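Local coordinates for protein putative isomerase (Streptomyces coelicolor A3, PDB 2OQH) that probably catalyses the dehydration of D-glucarate to 5-dehydro-4-deoxy-D-glucarate, as a TIM-barrel member of the enolase superfamily, at residues L133-D138 against K168-T173; R195-A200 against Y221-C226; D146-M151 against D178-R183; A213-D218 against V239-C244; G293-S298 against L319-D324. One frame throughout, in Å; residues are numbered along the deposited sequence.

Contact 1 of 5, residues L133-D138 against K168-T173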
# COMPACT_ATOMS: atom_id res chain seq x y z
N LEU A 133 -6.46 0.76 -11.34
CA LEU A 133 -5.56 1.79 -11.84
C LEU A 133 -5.54 1.84 -13.36
O LEU A 133 -5.39 0.80 -14.01
CB LEU A 133 -4.12 1.56 -11.35
CG LEU A 133 -3.06 2.47 -12.01
CD1 LEU A 133 -3.22 3.92 -11.52
CD2 LEU A 133 -1.67 1.97 -11.67
N ILE A 134 -5.69 3.03 -13.92
CA ILE A 134 -5.62 3.15 -15.37
C ILE A 134 -4.50 4.14 -15.71
O ILE A 134 -4.37 5.19 -15.09
CB ILE A 134 -6.94 3.65 -16.00
CG1 ILE A 134 -7.35 4.99 -15.39
CG2 ILE A 134 -8.03 2.62 -15.79
CD1 ILE A 134 -8.58 5.60 -16.07
N THR A 135 -3.68 3.77 -16.69
CA THR A 135 -2.58 4.63 -17.12
C THR A 135 -2.72 4.84 -18.62
O THR A 135 -3.45 4.10 -19.29
CB THR A 135 -1.21 3.99 -16.85
OG1 THR A 135 -0.95 3.00 -17.84
CG2 THR A 135 -1.18 3.33 -15.48
N ARG A 136 -2.01 5.83 -19.15
CA ARG A 136 -2.07 6.10 -20.58
C ARG A 136 -1.55 4.89 -21.35
O ARG A 136 -1.85 4.70 -22.53
CB ARG A 136 -1.25 7.34 -20.93
CG ARG A 136 -1.81 8.60 -20.32
CD ARG A 136 -1.11 9.84 -20.84
NE ARG A 136 -1.72 11.05 -20.30
CZ ARG A 136 -1.56 12.26 -20.81
NH1 ARG A 136 -0.79 12.44 -21.87
NH2 ARG A 136 -2.16 13.30 -20.25
N ALA A 137 -0.76 4.06 -20.66
CA ALA A 137 -0.20 2.87 -21.28
C ALA A 137 -1.30 1.89 -21.66
O ALA A 137 -1.01 0.86 -22.27
CB ALA A 137 0.79 2.20 -20.34
N ASP A 138 -2.54 2.19 -21.30
CA ASP A 138 -3.66 1.30 -21.63
C ASP A 138 -4.27 1.64 -22.99
O ASP A 138 -5.12 0.92 -23.49
CB ASP A 138 -4.76 1.36 -20.56
CG ASP A 138 -4.35 0.68 -19.27
OD1 ASP A 138 -3.72 -0.40 -19.34
OD2 ASP A 138 -4.68 1.20 -18.18
N LYS A 168 -8.58 4.98 -10.42
CA LYS A 168 -7.52 5.96 -10.22
C LYS A 168 -6.66 6.12 -11.47
O LYS A 168 -6.17 5.15 -12.03
CB LYS A 168 -6.66 5.52 -9.03
CG LYS A 168 -5.40 6.31 -8.80
CD LYS A 168 -4.76 5.84 -7.50
CE LYS A 168 -3.34 6.32 -7.35
NZ LYS A 168 -2.45 5.63 -8.31
N LEU A 169 -6.51 7.36 -11.91
CA LEU A 169 -5.70 7.66 -13.09
C LEU A 169 -4.29 8.10 -12.71
O LEU A 169 -4.10 8.95 -11.85
CB LEU A 169 -6.35 8.78 -13.91
CG LEU A 169 -5.50 9.33 -15.07
CD1 LEU A 169 -5.32 8.27 -16.15
CD2 LEU A 169 -6.17 10.56 -15.64
N LYS A 170 -3.30 7.50 -13.37
CA LYS A 170 -1.91 7.87 -13.12
C LYS A 170 -1.66 9.13 -13.94
O LYS A 170 -1.59 9.08 -15.17
CB LYS A 170 -0.98 6.74 -13.58
CG LYS A 170 0.50 7.03 -13.35
CD LYS A 170 1.36 5.84 -13.76
CE LYS A 170 2.83 6.06 -13.42
NZ LYS A 170 3.42 7.22 -14.17
N GLY A 171 -1.55 10.26 -13.26
CA GLY A 171 -1.33 11.52 -13.95
C GLY A 171 0.07 11.62 -14.53
O GLY A 171 0.95 10.83 -14.19
N THR A 172 0.27 12.61 -15.39
CA THR A 172 1.56 12.83 -16.03
C THR A 172 1.89 14.32 -15.95
O THR A 172 1.12 15.10 -15.39
CB THR A 172 1.51 12.47 -17.51
OG1 THR A 172 0.66 13.40 -18.19
CG2 THR A 172 0.98 11.06 -17.71
N THR A 173 3.02 14.70 -16.54
CA THR A 173 3.43 16.10 -16.56
C THR A 173 2.53 16.90 -17.50
O THR A 173 2.63 18.12 -17.59
CB THR A 173 4.89 16.25 -17.04
OG1 THR A 173 5.03 15.63 -18.32
CG2 THR A 173 5.84 15.62 -16.05
O HOH W 1 -2.65 10.60 -17.65
O HOH W 2 -0.59 7.29 -17.28
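Leu-133 and Ile-134 pair in parallel with Lys-168 and Leu-169, and Ile-134 uses both of its backbone polar atoms across the join: its N donates to Lys-168 O (2.9 Å) and its O accepts from Lys-170 N (3.1 Å). Leu-133 and Lys-168 share one face of the sheet, Ile-134 and Leu-169 the other. With CG anti to its backbone N (chi1 171°), Leu-133 swings CD1 over its neighbour strand, to 3.2 Å from Lys-168 O. On the other face Leu-169 CD1 meets Ile-134 CG1 at 3.9 Å. Beyond the paired residues the chains are joined mainly by side chains and water. Thr-135 CG2 rests against Lys-170 CB (3.9 Å). Arg-136 reaches out extended and crosses Thr-172 at about a right angle, with Thr-172 OG1 over the rim of one guanidinium face, 3.5 Å from Arg-136 NH2. The angle there is too poor for a hydrogen bond: NH2 forms salt bridges with Asp-174 and Asp-178, and OG1 bonds to Asp-174 N. Two waters carry Arg-136 N and NE to one acceptor, Lys-170 O; the water on Arg-136 N lies 2.8 Å from it. Lys-168 and Lys-170, at the end of the second barrel strand, form a Lys-X-Lys pattern consistent with the active-site lysines of many enolase-superfamily members. The pair is the strand-strand part of a beta-alpha-beta crossover. Ile-134 packs on His-154 of helix 147-162, Leu-169 on Met-151 of that helix and on Ile-181 and Leu-182 of helix 175-188, while strand 193-197 continues the sheet beyond Leu-169.

Contact 2 of 5, residues R195-A200 against Y221-C226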
# COMPACT_ATOMS: atom_id res chain seq x y z
N ARG A 195 -10.22 9.18 -8.84
CA ARG A 195 -9.01 9.79 -8.27
C ARG A 195 -7.95 10.00 -9.34
O ARG A 195 -8.01 9.41 -10.41
CB ARG A 195 -8.42 8.87 -7.20
CG ARG A 195 -9.41 8.29 -6.21
CD ARG A 195 -8.81 7.10 -5.48
NE ARG A 195 -9.77 6.45 -4.59
CZ ARG A 195 -9.56 5.30 -3.96
NH1 ARG A 195 -8.41 4.65 -4.13
NH2 ARG A 195 -10.50 4.79 -3.17
N VAL A 196 -6.97 10.86 -9.06
CA VAL A 196 -5.87 11.10 -9.98
C VAL A 196 -4.57 11.25 -9.18
O VAL A 196 -4.53 11.95 -8.17
CB VAL A 196 -6.10 12.34 -10.87
CG1 VAL A 196 -6.37 13.55 -10.02
CG2 VAL A 196 -4.89 12.57 -11.76
N ASP A 197 -3.53 10.57 -9.63
CA ASP A 197 -2.25 10.59 -8.94
C ASP A 197 -1.12 10.98 -9.88
O ASP A 197 -0.59 10.14 -10.60
CB ASP A 197 -1.96 9.21 -8.35
CG ASP A 197 -0.76 9.19 -7.44
OD1 ASP A 197 0.02 10.17 -7.42
OD2 ASP A 197 -0.58 8.18 -6.73
N PRO A 198 -0.73 12.27 -9.90
CA PRO A 198 0.35 12.76 -10.76
C PRO A 198 1.72 12.42 -10.19
O PRO A 198 2.75 12.71 -10.81
CB PRO A 198 0.11 14.27 -10.79
CG PRO A 198 -1.36 14.41 -10.51
CD PRO A 198 -1.55 13.39 -9.41
N ASN A 199 1.74 11.82 -9.01
CA ASN A 199 3.00 11.45 -8.36
C ASN A 199 3.93 12.65 -8.25
O ASN A 199 5.11 12.58 -8.57
CB ASN A 199 3.69 10.33 -9.13
CG ASN A 199 2.96 9.01 -8.99
OD1 ASN A 199 2.89 8.44 -7.90
ND2 ASN A 199 2.40 8.53 -10.10
N ALA A 200 3.35 13.77 -7.81
CA ALA A 200 4.08 15.00 -7.61
C ALA A 200 4.77 15.52 -8.86
O ALA A 200 5.81 16.16 -8.77
CB ALA A 200 5.10 14.82 -6.49
N TYR A 221 -10.53 12.20 -4.35
CA TYR A 221 -9.38 13.00 -3.94
C TYR A 221 -8.33 13.17 -5.01
O TYR A 221 -8.25 12.39 -5.97
CB TYR A 221 -8.74 12.47 -2.64
CG TYR A 221 -8.33 11.02 -2.61
CD1 TYR A 221 -7.27 10.54 -3.38
CD2 TYR A 221 -8.97 10.13 -1.75
CE1 TYR A 221 -6.86 9.20 -3.29
CE2 TYR A 221 -8.57 8.80 -1.65
CZ TYR A 221 -7.52 8.33 -2.43
OH TYR A 221 -7.15 7.00 -2.33
N LEU A 222 -7.54 14.22 -4.84
CA LEU A 222 -6.45 14.56 -5.73
C LEU A 222 -5.22 14.05 -4.97
O LEU A 222 -4.92 14.53 -3.88
CB LEU A 222 -6.40 16.08 -5.92
CG LEU A 222 -5.28 16.70 -6.74
CD1 LEU A 222 -5.09 15.93 -8.04
CD2 LEU A 222 -5.63 18.15 -7.04
N GLU A 223 -4.53 13.07 -5.54
CA GLU A 223 -3.38 12.48 -4.87
C GLU A 223 -2.03 13.01 -5.33
O GLU A 223 -1.67 12.89 -6.49
CB GLU A 223 -3.42 10.96 -5.06
CG GLU A 223 -2.54 10.20 -4.10
CD GLU A 223 -2.61 8.68 -4.30
OE1 GLU A 223 -3.71 8.15 -4.57
OE2 GLU A 223 -1.56 8.02 -4.17
N ASP A 224 -1.27 13.57 -4.39
CA ASP A 224 0.06 14.11 -4.66
C ASP A 224 0.26 14.88 -5.97
O ASP A 224 1.11 14.52 -6.78
CB ASP A 224 1.10 12.98 -4.61
CG ASP A 224 1.32 12.46 -3.21
OD1 ASP A 224 1.60 13.29 -2.32
OD2 ASP A 224 1.22 11.23 -3.01
N PRO A 225 -0.51 15.95 -6.20
CA PRO A 225 -0.30 16.67 -7.46
C PRO A 225 1.08 17.33 -7.56
O PRO A 225 1.64 17.45 -8.65
CB PRO A 225 -1.44 17.69 -7.48
CG PRO A 225 -1.74 17.91 -6.00
CD PRO A 225 -1.65 16.51 -5.45
N CYS A 226 1.62 17.75 -6.42
CA CYS A 226 2.91 18.44 -6.39
C CYS A 226 3.81 17.94 -5.26
O CYS A 226 3.38 17.16 -4.42
CB CYS A 226 2.69 19.95 -6.23
SG CYS A 226 1.89 20.38 -4.65
O HOH W 3 1.60 9.42 -5.01
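Arg-195 crosses obliquely over the ring of Tyr-221, the two standing on neighbouring parallel strands of the TIM barrel, joined through helix 204-214 in a beta-alpha-beta crossover. From the start of the arginine, CB stands 3.7 Å from Tyr-221 O. CG then sits over the face of the tyrosine ring in a CH-pi contact, 4.2 Å from the Tyr-221 centroid and 19° off its normal. CD follows at 3.5 Å from Tyr-221 CZ, and NE passes above the phenol carbon and oxygen before forming a salt bridge with Glu-220. The guanidinium lies only 21° from the ring plane, with Tyr-221 OH over the rim of its face. Although NH1 comes to 3.2 Å from Tyr-221 OH, the angle is poor; the hydroxyl bonds instead to Asn-295 ND2, and Arg-195 NH2 ends on Ala-322 O. The opposite sheet face is apolar and tight, Val-196 CG1 and Leu-222 CD1 standing 3.4 Å apart. Backbone pairing is sparse: Glu-223 N donates to Val-196 O, whereas Val-196 N and Tyr-221 O are buried without a partner. At the strand ends Asp-197 OD2 and Glu-223 OE2 approach to 2.7 Å, two acceptors with their carboxylate planes 40° apart. Their position is consistent with the strand-end carboxylates that hold magnesium in relatives of the superfamily. Asp-197 OD1 also closes an Asx turn with Asn-199 N. Past it the chains converge, Pro-198 CD touching Glu-223 O at 3.0 Å, until Ala-200 N donates to Asp-224 O, a short bond of 2.6 Å.

Contact 3 of 5, residues D146-M151 against D178-R183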
# COMPACT_ATOMS: atom_id res chain seq x y z
N ASP A 146 -7.63 11.62 -29.28
CA ASP A 146 -8.41 10.41 -29.07
C ASP A 146 -8.16 9.73 -27.72
O ASP A 146 -8.96 8.90 -27.28
CB ASP A 146 -8.13 9.40 -30.19
CG ASP A 146 -8.58 9.89 -31.54
OD1 ASP A 146 -9.67 10.50 -31.63
OD2 ASP A 146 -7.86 9.65 -32.53
N LEU A 147 -7.05 10.08 -27.07
CA LEU A 147 -6.70 9.49 -25.78
C LEU A 147 -7.83 9.53 -24.73
O LEU A 147 -8.07 8.54 -24.03
CB LEU A 147 -5.43 10.16 -25.23
CG LEU A 147 -4.90 9.67 -23.88
CD1 LEU A 147 -4.74 8.16 -23.91
CD2 LEU A 147 -3.56 10.35 -23.57
N PRO A 148 -8.52 10.67 -24.58
CA PRO A 148 -9.61 10.76 -23.60
C PRO A 148 -10.71 9.72 -23.77
O PRO A 148 -11.08 9.02 -22.82
CB PRO A 148 -10.11 12.18 -23.78
CG PRO A 148 -8.84 12.92 -24.05
CD PRO A 148 -8.17 12.02 -25.08
N LYS A 149 -11.25 9.61 -24.98
CA LYS A 149 -12.32 8.64 -25.28
C LYS A 149 -11.79 7.22 -25.09
O LYS A 149 -12.49 6.34 -24.57
CB LYS A 149 -12.79 8.81 -26.72
CG LYS A 149 -14.13 8.14 -27.06
CD LYS A 149 -14.38 8.21 -28.57
CE LYS A 149 -15.85 8.05 -28.92
NZ LYS A 149 -16.65 9.20 -28.39
N ALA A 150 -10.55 7.01 -25.51
CA ALA A 150 -9.92 5.70 -25.40
C ALA A 150 -9.84 5.25 -23.95
O ALA A 150 -10.16 4.11 -23.63
CB ALA A 150 -8.52 5.76 -26.02
N MSE A 151 -9.40 6.16 -23.08
CA MSE A 151 -9.27 5.86 -21.66
C MSE A 151 -10.64 5.62 -21.02
O MSE A 151 -10.79 4.71 -20.21
CB MSE A 151 -8.56 7.02 -20.94
CG MSE A 151 -7.13 7.27 -21.40
SE MSE A 151 -5.88 5.86 -20.90
CE MSE A 151 -5.61 6.38 -19.05
N ASP A 178 -4.31 15.16 -18.59
CA ASP A 178 -4.87 14.38 -17.49
C ASP A 178 -6.30 14.86 -17.25
O ASP A 178 -7.23 14.05 -17.13
CB ASP A 178 -4.05 14.58 -16.21
CG ASP A 178 -2.63 14.07 -16.34
OD1 ASP A 178 -2.37 13.19 -17.19
OD2 ASP A 178 -1.76 14.54 -15.57
N VAL A 179 -6.47 16.17 -17.19
CA VAL A 179 -7.79 16.75 -16.97
C VAL A 179 -8.77 16.30 -18.06
O VAL A 179 -9.92 15.96 -17.77
CB VAL A 179 -7.72 18.30 -16.96
CG1 VAL A 179 -9.10 18.89 -16.72
CG2 VAL A 179 -6.75 18.76 -15.88
N ALA A 180 -8.31 16.30 -19.31
CA ALA A 180 -9.15 15.88 -20.44
C ALA A 180 -9.61 14.44 -20.23
O ALA A 180 -10.77 14.11 -20.46
CB ALA A 180 -8.37 16.00 -21.74
N ILE A 181 -8.69 13.59 -19.79
CA ILE A 181 -8.99 12.19 -19.54
C ILE A 181 -10.02 12.03 -18.43
O ILE A 181 -11.01 11.31 -18.59
CB ILE A 181 -7.72 11.41 -19.14
CG1 ILE A 181 -6.78 11.32 -20.33
CG2 ILE A 181 -8.08 10.03 -18.62
CD1 ILE A 181 -5.45 10.71 -20.00
N LEU A 182 -9.79 12.70 -17.31
CA LEU A 182 -10.70 12.61 -16.18
C LEU A 182 -12.12 13.04 -16.53
O LEU A 182 -13.09 12.44 -16.07
CB LEU A 182 -10.16 13.43 -15.00
CG LEU A 182 -8.84 12.90 -14.44
CD1 LEU A 182 -8.22 13.91 -13.48
CD2 LEU A 182 -9.09 11.56 -13.74
N ARG A 183 -12.25 14.07 -17.36
CA ARG A 183 -13.57 14.55 -17.76
C ARG A 183 -14.30 13.46 -18.53
O ARG A 183 -15.48 13.20 -18.29
CB ARG A 183 -13.45 15.80 -18.65
CG ARG A 183 -13.11 17.06 -17.89
CD ARG A 183 -12.73 18.19 -18.83
NE ARG A 183 -12.54 19.44 -18.10
CZ ARG A 183 -11.93 20.51 -18.59
NH1 ARG A 183 -11.45 20.50 -19.83
NH2 ARG A 183 -11.80 21.61 -17.84
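Met-151 N donates to Leu-147 O at 2.9 Å, an ordinary helical bond that sets these two residues one turn apart on the side of helix 147-162 that receives Ile-181. Between the two segments the side-chain contacts are apolar, and no polar bond joins them. Over the segments 147-151 and 178-183 their axes come within 8.1 Å and cross at -42°, close enough for short side chains to meet backbone. The nearest backbone approach is Pro-148 to Ile-181, with CA atoms 4.3 Å apart. Ile-181 carries most of the contact and divides it between two branches. Its CG1 lies beside the backbone N (chi1 -68°) and the arm continues extended, so CD1 arrives in front of Leu-147, equally far from CG and CD2 of that residue, 4.1 Å to Leu-147 CD2. The other branch, CG2, touches Met-151 CB at 3.8 Å and lies close to its CG as well. Met-151, a selenomethionine in this crystal, is folded at chi2 and chi3; the contact is made by CB and CG, near the root of the chain. On the flank the Pro-148 ring lies against Ala-180, its CG 3.9 Å from Ala-180 CB and its CB 3.9 Å from Ala-180 O. Both helices belong to the outer layer of the TIM barrel. Met-151 and Ile-181 press inward together on Leu-169 of strand 166-170, Arg-136 from the loop after strand 127-134 covers Leu-147 and Ile-181, and Val-179 and Leu-182 turn to the next helix, 204-214.

Contact 4 of 5, residues A213-D218 against V239-C244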
# COMPACT_ATOMS: atom_id res chain seq x y z
N ALA A 213 -10.06 23.19 -12.42
CA ALA A 213 -10.79 22.61 -13.54
C ALA A 213 -11.41 21.25 -13.20
O ALA A 213 -12.41 20.85 -13.79
CB ALA A 213 -9.86 22.46 -14.73
N LEU A 214 -10.82 20.55 -12.23
CA LEU A 214 -11.31 19.23 -11.83
C LEU A 214 -12.41 19.24 -10.77
O LEU A 214 -13.08 18.23 -10.55
CB LEU A 214 -10.15 18.37 -11.33
CG LEU A 214 -9.07 18.03 -12.36
CD1 LEU A 214 -7.88 17.38 -11.65
CD2 LEU A 214 -9.64 17.11 -13.43
N GLU A 215 -12.61 20.39 -10.12
CA GLU A 215 -13.63 20.50 -9.09
C GLU A 215 -15.02 20.07 -9.56
O GLU A 215 -15.80 19.54 -8.79
CB GLU A 215 -13.71 21.93 -8.56
CG GLU A 215 -12.40 22.49 -8.03
CD GLU A 215 -12.55 23.85 -7.38
OE1 GLU A 215 -13.34 24.68 -7.88
OE2 GLU A 215 -11.87 24.10 -6.37
N GLU A 216 -15.34 20.31 -10.83
CA GLU A 216 -16.66 19.95 -11.34
C GLU A 216 -16.86 18.44 -11.53
O GLU A 216 -17.97 17.99 -11.83
CB GLU A 216 -16.93 20.67 -12.66
CG GLU A 216 -15.95 20.32 -13.77
CD GLU A 216 -16.29 21.01 -15.09
OE1 GLU A 216 -15.59 20.73 -16.09
OE2 GLU A 216 -17.24 21.83 -15.12
N LEU A 217 -15.80 17.65 -11.33
CA LEU A 217 -15.88 16.20 -11.48
C LEU A 217 -16.08 15.47 -10.14
O LEU A 217 -16.24 14.25 -10.10
CB LEU A 217 -14.60 15.69 -12.17
CG LEU A 217 -14.23 16.39 -13.48
CD1 LEU A 217 -12.95 15.81 -14.04
CD2 LEU A 217 -15.36 16.24 -14.49
N ASP A 218 -16.07 16.22 -9.05
CA ASP A 218 -16.24 15.68 -7.70
C ASP A 218 -15.43 14.40 -7.44
O ASP A 218 -15.97 13.34 -7.13
CB ASP A 218 -17.72 15.43 -7.42
CG ASP A 218 -17.98 15.02 -5.98
OD1 ASP A 218 -17.33 15.59 -5.06
OD2 ASP A 218 -18.84 14.15 -5.75
N VAL A 239 -7.68 24.89 -4.01
CA VAL A 239 -8.47 23.86 -4.67
C VAL A 239 -9.46 23.14 -3.76
O VAL A 239 -9.07 22.59 -2.72
CB VAL A 239 -7.54 22.81 -5.33
CG1 VAL A 239 -8.36 21.69 -5.95
CG2 VAL A 239 -6.68 23.49 -6.39
N ARG A 240 -10.73 23.13 -4.16
CA ARG A 240 -11.79 22.49 -3.38
C ARG A 240 -11.99 21.02 -3.71
O ARG A 240 -13.07 20.61 -4.14
CB ARG A 240 -13.12 23.22 -3.59
CG ARG A 240 -13.08 24.72 -3.33
CD ARG A 240 -14.46 25.30 -3.60
NE ARG A 240 -15.24 25.41 -2.39
CZ ARG A 240 -16.56 25.56 -2.34
NH1 ARG A 240 -17.28 25.62 -3.45
NH2 ARG A 240 -17.15 25.68 -1.16
N ILE A 241 -10.95 20.23 -3.50
CA ILE A 241 -10.98 18.79 -3.72
C ILE A 241 -10.18 18.18 -2.58
O ILE A 241 -9.14 18.72 -2.19
CB ILE A 241 -10.28 18.40 -5.04
CG1 ILE A 241 -10.88 19.17 -6.21
CG2 ILE A 241 -10.41 16.91 -5.28
CD1 ILE A 241 -10.13 18.95 -7.52
N PRO A 242 -10.64 17.06 -2.00
CA PRO A 242 -9.84 16.50 -0.91
C PRO A 242 -8.43 16.17 -1.43
O PRO A 242 -8.28 15.59 -2.50
CB PRO A 242 -10.63 15.26 -0.51
CG PRO A 242 -12.04 15.66 -0.79
CD PRO A 242 -11.92 16.34 -2.14
N LEU A 243 -7.41 16.56 -0.67
CA LEU A 243 -6.02 16.33 -1.06
C LEU A 243 -5.43 15.13 -0.30
O LEU A 243 -5.52 15.05 0.92
CB LEU A 243 -5.21 17.60 -0.77
CG LEU A 243 -3.92 17.82 -1.56
CD1 LEU A 243 -4.24 18.00 -3.05
CD2 LEU A 243 -3.20 19.04 -1.02
N CYS A 244 -4.82 14.22 -1.04
CA CYS A 244 -4.25 13.02 -0.46
C CYS A 244 -2.75 12.91 -0.72
O CYS A 244 -2.24 13.48 -1.69
CB CYS A 244 -4.98 11.79 -1.02
SG CYS A 244 -4.44 10.19 -0.40
O HOH W 4 -14.39 18.62 -5.72
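Glu-215 reaches across to Arg-240 by an extended chain: CG stands beside its backbone N (chi1 -56°), and the next torsion is nearly straight (chi2 -174°), which carries the carboxylate to the neighbouring loop. There OE2 accepts a hydrogen bond from Arg-240 N at 2.7 Å, on its anti side and 17° out of the carboxylate plane. The same oxygen lies 3.2 Å from Arg-240 CB, but the arginine bends at chi3 and takes its guanidinium elsewhere, so the two charged ends do not meet. Arg-240, whose N meets the acid, is the centre of an inverse gamma turn. Ile-241 packs against Leu-214 and the base of Glu-215, its CG1 set beside the backbone N and its arm extended. CD1 ends 3.9 Å from Leu-214 CB and equally near Glu-215 N, while CG1 meets Glu-215 CG at 4.1 Å. A water close to Arg-240 O, 2.9 Å away, reaches Glu-215 O weakly. The contact thus joins the region at the C-terminal part of helix 204-214 to the loop between helix 228-238 and strand 243-245, and belongs to the N-terminal end of the barrel strands, the end of a TIM barrel remote from the catalytic one.

Contact 5 of 5, residues G293-S298 against L319-D324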
# COMPACT_ATOMS: atom_id res chain seq x y z
N GLY A 293 -9.02 11.74 6.33
CA GLY A 293 -9.46 10.49 5.76
C GLY A 293 -8.19 9.65 5.70
O GLY A 293 -7.09 10.18 5.89
N MSE A 294 -8.32 8.35 5.46
CA MSE A 294 -7.16 7.47 5.36
C MSE A 294 -7.46 6.33 4.41
O MSE A 294 -8.60 5.90 4.28
CB MSE A 294 -6.77 6.88 6.72
CG MSE A 294 -5.55 5.95 6.66
SE MSE A 294 -5.10 5.04 8.33
CE MSE A 294 -3.30 4.48 7.86
N ASN A 295 -6.43 5.83 3.75
CA ASN A 295 -6.57 4.72 2.82
C ASN A 295 -5.20 4.06 2.82
O ASN A 295 -4.29 4.55 3.47
CB ASN A 295 -6.93 5.23 1.43
CG ASN A 295 -7.61 4.18 0.56
OD1 ASN A 295 -7.98 3.10 1.04
ND2 ASN A 295 -7.79 4.50 -0.72
N LEU A 296 -5.05 2.94 2.11
CA LEU A 296 -3.75 2.30 2.05
C LEU A 296 -3.17 2.42 0.65
O LEU A 296 -3.88 2.33 -0.35
CB LEU A 296 -3.83 0.83 2.45
CG LEU A 296 -4.11 0.52 3.93
CD1 LEU A 296 -3.98 -0.97 4.15
CD2 LEU A 296 -3.14 1.29 4.83
N HIS A 297 -1.87 2.66 0.60
CA HIS A 297 -1.14 2.78 -0.65
C HIS A 297 -0.51 1.43 -0.97
O HIS A 297 -0.12 0.70 -0.06
CB HIS A 297 -0.04 3.84 -0.50
CG HIS A 297 0.94 3.88 -1.63
ND1 HIS A 297 2.15 3.23 -1.58
CD2 HIS A 297 0.89 4.49 -2.83
CE1 HIS A 297 2.81 3.45 -2.70
NE2 HIS A 297 2.07 4.21 -3.48
N SER A 298 -0.42 1.09 -2.25
CA SER A 298 0.17 -0.18 -2.63
C SER A 298 1.49 -0.02 -3.37
O SER A 298 1.58 0.75 -4.33
CB SER A 298 -0.80 -0.98 -3.51
OG SER A 298 -0.13 -2.10 -4.05
N LEU A 319 -10.36 3.02 7.85
CA LEU A 319 -10.01 2.52 6.52
C LEU A 319 -11.26 1.98 5.83
O LEU A 319 -11.36 0.79 5.52
CB LEU A 319 -8.93 1.44 6.64
CG LEU A 319 -7.56 2.00 7.03
CD1 LEU A 319 -6.61 0.89 7.42
CD2 LEU A 319 -7.01 2.80 5.87
N SER A 320 -12.21 2.88 5.59
CA SER A 320 -13.48 2.53 4.97
C SER A 320 -13.57 2.76 3.47
O SER A 320 -14.64 2.65 2.89
CB SER A 320 -14.58 3.34 5.64
OG SER A 320 -14.34 4.72 5.47
N ARG A 321 -12.44 3.08 2.85
CA ARG A 321 -12.42 3.35 1.41
C ARG A 321 -11.89 2.17 0.62
O ARG A 321 -11.35 1.22 1.18
CB ARG A 321 -11.53 4.56 1.14
CG ARG A 321 -11.97 5.84 1.84
CD ARG A 321 -10.79 6.79 2.03
NE ARG A 321 -11.18 8.05 2.67
CZ ARG A 321 -11.47 9.17 2.02
NH1 ARG A 321 -11.41 9.20 0.70
NH2 ARG A 321 -11.80 10.27 2.70
N ALA A 322 -12.06 2.23 -0.70
CA ALA A 322 -11.53 1.17 -1.55
C ALA A 322 -10.03 1.45 -1.58
O ALA A 322 -9.62 2.50 -2.06
CB ALA A 322 -12.11 1.27 -2.95
N ILE A 323 -9.23 0.53 -1.07
CA ILE A 323 -7.78 0.73 -1.02
C ILE A 323 -7.11 0.55 -2.37
O ILE A 323 -7.70 -0.01 -3.30
CB ILE A 323 -7.10 -0.26 -0.05
CG1 ILE A 323 -7.21 -1.68 -0.59
CG2 ILE A 323 -7.73 -0.16 1.34
CD1 ILE A 323 -6.40 -2.72 0.19
N ASP A 324 -5.87 1.03 -2.47
CA ASP A 324 -5.08 0.88 -3.68
C ASP A 324 -4.47 -0.51 -3.55
O ASP A 324 -3.99 -0.88 -2.48
CB ASP A 324 -3.95 1.91 -3.75
CG ASP A 324 -4.40 3.25 -4.31
OD1 ASP A 324 -5.56 3.33 -4.79
OD2 ASP A 324 -3.60 4.21 -4.28
O HOH W 5 -10.95 7.39 5.38
O HOH W 6 -9.63 2.99 3.33
O HOH W 7 -2.61 -1.17 -0.19
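Leu-319 drives CD2 into strand 293-296, 3.6 Å from both Met-294 CG and Asn-295 CA, with Leu-296 CG a little farther off. This is the dense part: Met-294, a selenomethionine, stretches over the leucine, and Leu-296 crosses it at about a right angle. Next to it Ile-323 packs tightly on the amide of Asn-295, whose OD1 comes to 3.1 Å from Ile-323 CA. Asn-295 CG lies anti to its backbone N (chi1 -158°), which brings ND2 to Ala-322 O at 3.0 Å, the donor 40° out of the carbonyl plane. Farther along, Asp-324 N donates to Leu-296 O (3.2 Å), a lone direct backbone bond between the segments. Toward Arg-321 the fit turns loose and wet. One water accepts hydrogen bonds from Met-294 N and Arg-321 NE, lying in the guanidinium plane at its edge, 2.8 Å from NE; a second accepts from Arg-321 N and donates to Asn-295 OD1 at 2.8 Å. Arg-321 NH1 forms a salt bridge with Glu-220. ND2 bonds to Ala-322 O and to Tyr-221 OH while OD1 accepts from a water, so the Asn-295 amide is held at both ends, which probably fixes its rotation where the seventh and eighth barrel strands have little pairing of their own.

From the N terminus, contact 1 opens at the end of strand 127-134 and closes the loop over helix 147-162 at strand 166-170. Contact 3 begins inside that loop and ends beyond it, so the two cross, tying consecutive barrel helices to the strands they cover. Contact 2 follows in series, closing strands 193-197 and 221-223 round helix 204-214; contact 4 starts within it and finishes in the loop leading into strand 243-245, crossing it in turn. Leu-169 O to Asp-197 N links contacts 1 and 2, and Leu-182 against Leu-214 joins contacts 3 and 4. Contact 5, later in the chain, brings strand 293-296 beside the short, weakly bonded strand 323-324; the latter neighbours strand 127-134, which closes the barrel.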